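Long-range contacts in methylmalonate-semialdehyde dehydrogenase (Oceanimonas doudoroffii, PDB 4ZZ7), which catalyses the NAD-dependent, acylating oxidation of methylmalonate semialdehyde and belongs to the aldehyde dehydrogenase family: residues Phe139-Gly143 with Val167-Cys171; Lys244-Ala248 with Arg472-Lys476. All coordinates share one frame; numbering follows the deposited sequence.

Contact 1: Phe139-Gly143 with Val167-Cys171; sequences FQPMG and VCGNC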
loop_
_atom_site.group_PDB
_atom_site.type_symbol
_atom_site.label_atom_id
_atom_site.label_comp_id
_atom_site.label_asym_id
_atom_site.label_seq_id
_atom_site.Cartn_x
_atom_site.Cartn_y
_atom_site.Cartn_z
ATOM N N PHE A 139 -6.775 3.175 11.931
ATOM C CA PHE A 139 -8.154 2.918 11.464
ATOM C C PHE A 139 -8.966 2.183 12.530
ATOM O O PHE A 139 -9.079 0.945 12.547
ATOM C CB PHE A 139 -8.143 2.198 10.120
ATOM C CG PHE A 139 -7.418 2.959 9.061
ATOM C CD1 PHE A 139 -7.912 4.167 8.602
ATOM C CD2 PHE A 139 -6.229 2.485 8.546
ATOM C CE1 PHE A 139 -7.236 4.892 7.638
ATOM C CE2 PHE A 139 -5.541 3.192 7.575
ATOM C CZ PHE A 139 -6.049 4.398 7.113
ATOM N N GLN A 140 -9.541 2.982 13.423
ATOM C CA GLN A 140 -10.171 2.469 14.622
ATOM C C GLN A 140 -11.611 2.158 14.347
ATOM O O GLN A 140 -12.159 2.611 13.338
ATOM C CB GLN A 140 -10.046 3.481 15.737
ATOM C CG GLN A 140 -8.597 3.700 16.106
ATOM C CD GLN A 140 -8.414 4.474 17.382
ATOM O OE1 GLN A 140 -9.350 5.075 17.917
ATOM N NE2 GLN A 140 -7.194 4.457 17.889
ATOM N N PRO A 141 -12.239 1.384 15.240
ATOM C CA PRO A 141 -13.601 0.964 14.943
ATOM C C PRO A 141 -14.658 2.066 15.116
ATOM O O PRO A 141 -14.477 2.983 15.908
ATOM C CB PRO A 141 -13.828 -0.192 15.921
ATOM C CG PRO A 141 -12.461 -0.605 16.368
ATOM C CD PRO A 141 -11.704 0.672 16.411
ATOM N N MET A 142 -15.741 1.943 14.357
ATOM C CA MET A 142 -16.878 2.848 14.431
ATOM C C MET A 142 -17.690 2.677 15.733
ATOM O O MET A 142 -17.950 3.641 16.470
ATOM C CB MET A 142 -17.800 2.611 13.225
ATOM C CG MET A 142 -17.181 2.893 11.851
ATOM S SD MET A 142 -16.635 4.610 11.687
ATOM C CE MET A 142 -18.156 5.575 11.780
ATOM N N GLY A 143 -18.096 1.447 16.006
ATOM C CA GLY A 143 -19.009 1.174 17.108
ATOM C C GLY A 143 -20.007 0.142 16.685
ATOM O O GLY A 143 -19.607 -0.944 16.284
ATOM N N VAL A 167 -14.558 -8.114 12.352
ATOM C CA VAL A 167 -13.122 -8.285 12.479
ATOM C C VAL A 167 -12.425 -6.923 12.583
ATOM O O VAL A 167 -11.362 -6.831 13.190
ATOM C CB VAL A 167 -12.566 -9.141 11.320
ATOM C CG1 VAL A 167 -12.133 -8.285 10.123
ATOM C CG2 VAL A 167 -11.425 -9.997 11.807
ATOM N N CYS A 168 -13.025 -5.877 12.001
ATOM C CA CYS A 168 -12.551 -4.493 12.186
ATOM C C CYS A 168 -12.791 -3.811 13.598
ATOM O O CYS A 168 -12.479 -2.605 13.800
ATOM C CB CYS A 168 -13.132 -3.627 11.083
ATOM S SG CYS A 168 -12.347 -3.949 9.498
ATOM N N GLY A 169 -13.341 -4.574 14.552
ATOM C CA GLY A 169 -13.540 -4.115 15.917
ATOM C C GLY A 169 -14.935 -3.607 16.224
ATOM O O GLY A 169 -15.136 -3.043 17.290
ATOM N N ASN A 170 -15.903 -3.805 15.323
ATOM C CA ASN A 170 -17.276 -3.326 15.544
ATOM C C ASN A 170 -18.216 -4.396 16.108
ATOM O O ASN A 170 -17.918 -5.590 16.117
ATOM C CB ASN A 170 -17.883 -2.849 14.229
ATOM C CG ASN A 170 -17.102 -1.737 13.593
ATOM O OD1 ASN A 170 -17.012 -0.647 14.148
ATOM N ND2 ASN A 170 -16.546 -1.991 12.411
ATOM N N CYS A 171 -19.383 -3.967 16.545
ATOM C CA CYS A 171 -20.488 -4.882 16.737
ATOM C C CYS A 171 -21.508 -4.615 15.649
ATOM O O CYS A 171 -21.532 -3.531 15.094
ATOM C CB CYS A 171 -21.085 -4.692 18.121
ATOM S SG CYS A 171 -19.909 -5.083 19.445
#

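Contact 2: Lys244-Ala248 with Arg472-Lys476; sequences KRCQA and RFYTK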
loop_
_atom_site.group_PDB
_atom_site.type_symbol
_atom_site.label_atom_id
_atom_site.label_comp_id
_atom_site.label_asym_id
_atom_site.label_seq_id
_atom_site.Cartn_x
_atom_site.Cartn_y
_atom_site.Cartn_z
ATOM N N LYS A 244 -24.973 9.849 10.428
ATOM C CA LYS A 244 -24.186 8.631 10.182
ATOM C C LYS A 244 -23.880 8.298 8.703
ATOM O O LYS A 244 -24.697 8.506 7.804
ATOM C CB LYS A 244 -24.822 7.420 10.855
ATOM C CG LYS A 244 -26.104 6.938 10.190
ATOM C CD LYS A 244 -26.976 6.157 11.163
ATOM C CE LYS A 244 -27.586 7.052 12.226
ATOM N NZ LYS A 244 -28.231 6.236 13.272
ATOM N N ARG A 245 -22.669 7.769 8.505
ATOM C CA ARG A 245 -22.165 7.393 7.205
ATOM C C ARG A 245 -22.957 6.220 6.653
ATOM O O ARG A 245 -23.603 5.485 7.412
ATOM C CB ARG A 245 -20.700 7.029 7.308
ATOM C CG ARG A 245 -20.403 5.871 8.245
ATOM C CD ARG A 245 -18.979 5.361 8.090
ATOM N NE ARG A 245 -17.967 6.267 8.634
ATOM C CZ ARG A 245 -16.651 6.086 8.523
ATOM N NH1 ARG A 245 -16.150 5.015 7.895
ATOM N NH2 ARG A 245 -15.819 6.978 9.054
ATOM N N CYS A 246 -22.885 6.038 5.337
ATOM C CA CYS A 246 -23.717 5.056 4.659
ATOM C C CYS A 246 -23.148 4.695 3.291
ATOM O O CYS A 246 -22.470 5.499 2.650
ATOM C CB CYS A 246 -25.162 5.599 4.516
ATOM S SG CYS A 246 -26.380 4.551 3.647
ATOM N N GLN A 247 -23.425 3.456 2.879
ATOM C CA GLN A 247 -23.194 2.966 1.512
ATOM C C GLN A 247 -24.470 2.200 1.134
ATOM O O GLN A 247 -24.871 1.258 1.824
ATOM C CB GLN A 247 -21.921 2.082 1.407
ATOM C CG GLN A 247 -21.920 0.823 2.301
ATOM C CD GLN A 247 -20.623 -0.005 2.358
ATOM O OE1 GLN A 247 -20.555 -0.990 3.113
ATOM N NE2 GLN A 247 -19.611 0.355 1.562
ATOM N N ALA A 248 -25.126 2.621 0.067
ATOM C CA ALA A 248 -26.313 1.954 -0.380
ATOM C C ALA A 248 -26.171 1.552 -1.829
ATOM O O ALA A 248 -26.054 2.389 -2.719
ATOM C CB ALA A 248 -27.501 2.860 -0.213
ATOM N N ARG A 472 -12.192 0.421 5.065
ATOM C CA ARG A 472 -12.296 1.873 5.221
ATOM C C ARG A 472 -13.679 2.383 5.616
ATOM O O ARG A 472 -13.800 3.441 6.275
ATOM C CB ARG A 472 -11.822 2.575 3.951
ATOM C CG ARG A 472 -10.349 2.344 3.707
ATOM C CD ARG A 472 -9.455 2.954 4.786
ATOM N NE ARG A 472 -9.277 4.384 4.530
ATOM C CZ ARG A 472 -9.923 5.379 5.152
ATOM N NH1 ARG A 472 -10.826 5.159 6.138
ATOM N NH2 ARG A 472 -9.657 6.627 4.793
ATOM N N PHE A 473 -14.710 1.649 5.208
ATOM C CA PHE A 473 -16.064 2.019 5.571
ATOM C C PHE A 473 -16.370 1.632 6.990
ATOM O O PHE A 473 -17.063 2.376 7.680
ATOM C CB PHE A 473 -17.095 1.389 4.662
ATOM C CG PHE A 473 -18.492 1.826 4.985
ATOM C CD1 PHE A 473 -18.945 3.080 4.597
ATOM C CD2 PHE A 473 -19.341 1.005 5.707
ATOM C CE1 PHE A 473 -20.226 3.490 4.895
ATOM C CE2 PHE A 473 -20.625 1.414 6.022
ATOM C CZ PHE A 473 -21.066 2.654 5.615
ATOM N N TYR A 474 -15.859 0.471 7.413
ATOM C CA TYR A 474 -16.088 -0.022 8.769
ATOM C C TYR A 474 -15.075 0.496 9.781
ATOM O O TYR A 474 -15.072 0.047 10.920
ATOM C CB TYR A 474 -16.166 -1.559 8.795
ATOM C CG TYR A 474 -17.319 -2.105 8.000
ATOM C CD1 TYR A 474 -18.562 -1.537 8.089
ATOM C CD2 TYR A 474 -17.172 -3.213 7.176
ATOM C CE1 TYR A 474 -19.620 -2.028 7.362
ATOM C CE2 TYR A 474 -18.229 -3.713 6.453
ATOM C CZ TYR A 474 -19.454 -3.102 6.555
ATOM O OH TYR A 474 -20.561 -3.524 5.865
ATOM N N THR A 475 -14.230 1.439 9.392
ATOM C CA THR A 475 -13.380 2.114 10.381
ATOM C C THR A 475 -13.372 3.623 10.228
ATOM O O THR A 475 -13.854 4.157 9.214
ATOM C CB THR A 475 -11.917 1.660 10.280
ATOM O OG1 THR A 475 -11.381 2.077 9.017
ATOM C CG2 THR A 475 -11.809 0.141 10.483
ATOM N N LYS A 476 -12.804 4.297 11.232
ATOM C CA LYS A 476 -12.563 5.749 11.149
ATOM C C LYS A 476 -11.091 6.109 11.347
ATOM O O LYS A 476 -10.399 5.563 12.213
ATOM C CB LYS A 476 -13.467 6.554 12.083
ATOM C CG LYS A 476 -13.684 5.932 13.426
ATOM C CD LYS A 476 -14.629 6.772 14.240
ATOM C CE LYS A 476 -14.783 6.174 15.638
ATOM N NZ LYS A 476 -15.590 7.038 16.551
HETATM O O HOH W 1 -19.228 -3.636 2.817
#

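Contact 1: Phe139-Gly143 with Val167-Cys171
Where the long strand 133-141 of the three-stranded antiparallel sheet gives way to strand 144-148 of the cofactor-binding domain, P141, M142 and G143 close over the turn C168-G169-N170 that ends helix 156-167. The carboxamide of N170 does most of the joining. Its OD1 takes the amide of G143 at 3.0 Å from N to OD1, a nearly straight bond (172°) that lies in the carbonyl plane of the side chain. The amide of M142 reaches the same OD1, but the bond is bent and weak. Two successive N-H groups thus share one buried oxygen, and with CG of N170 anti to its own carbonyl carbon (chi1 -59°) the amide group turns toward that bend. Its other end is also used: ND2 binds A165 O in the last turn of the helix, which helps to fix the rotation of the carboxamide. The helix closes in a Schellman motif, with G169 at positive phi. The ring of P141 packs over this turn, CG lying 3.3 Å from C168 O and CB 3.4 Å from G169 O. Beyond the turn the two segments lead into neighbouring parallel strands, 144-148 and 171-175, of the Rossmann-like sheet, linked through helix 156-167 in a beta-alpha-beta crossover. Just ahead of strand 144-148, G143 O accepts C171 N at 3.0 Å, and C171 pairs onward with V145. F56 and R60 of helix 42-61 touch the P141 ring, as does R127 of the third subunit.

Contact 2: Lys244-Ala248 with Arg472-Lys476
NH1 of R245 reaches into the turn where helix 467-473 passes into strand 475-483 and meets three main-chain carbonyls. It bonds F473 O at 2.8 Å, approaching from above that carbonyl's plane; this bond is itself bent, and those to T475 O, also 2.8 Å from NH1, and R472 O are weak. The bend of the R245 chain at chi3 (72°) turns the guanidinium toward these oxygens while CD stays against the F473 ring. Were this arginine an alanine, the carbonyls of F473 and T475 would probably lose this donor, and the ring of F473 the aliphatic CD packed over one face. That ring is clamped between two side chains of strand 245-249: R245 CD sits over one face, 4.3 Å from the ring centroid, and Q247 over the other, its CG 4.0 Å from the centroid and its amide stacked 13° from the ring plane. F473 CE1 comes within 3.5 Å of C246 C. S224 OG binds both Q247 OE1 and Y474 OH, L463 O takes Q247 NE2, and a water also joins the two oxygens, weakly on the tyrosine side. D462 of the second subunit packs on both R245 and F473. A buried cation facing the carbonyls of R472 and F473 at the C-terminal end of a helix should be favourably placed, since the helix dipole is likely to add to the attraction.

Contacts 1 and 2 lie 11 Å apart between centres and meet directly through the turn after helix 467-473. Y474 O probably accepts a hydrogen bond from N170 ND2 at 2.9 Å, and Q140 O probably bonds K476 N at 2.8 Å, pairing strands 133-141 and 475-483. Residues 472-476 therefore bridge two places on one sheet: the crossover between strands 144-148 and 171-175 at contact 1, and strand 245-249 at contact 2. M142 touches both R245 and K476. Contact 1 lies away from the NAD site, whereas in contact 2 the Q247 side chain is about 10 Å from the bound NAD and that of Y474 about 9 Å from that of T149, an NAD-binding residue.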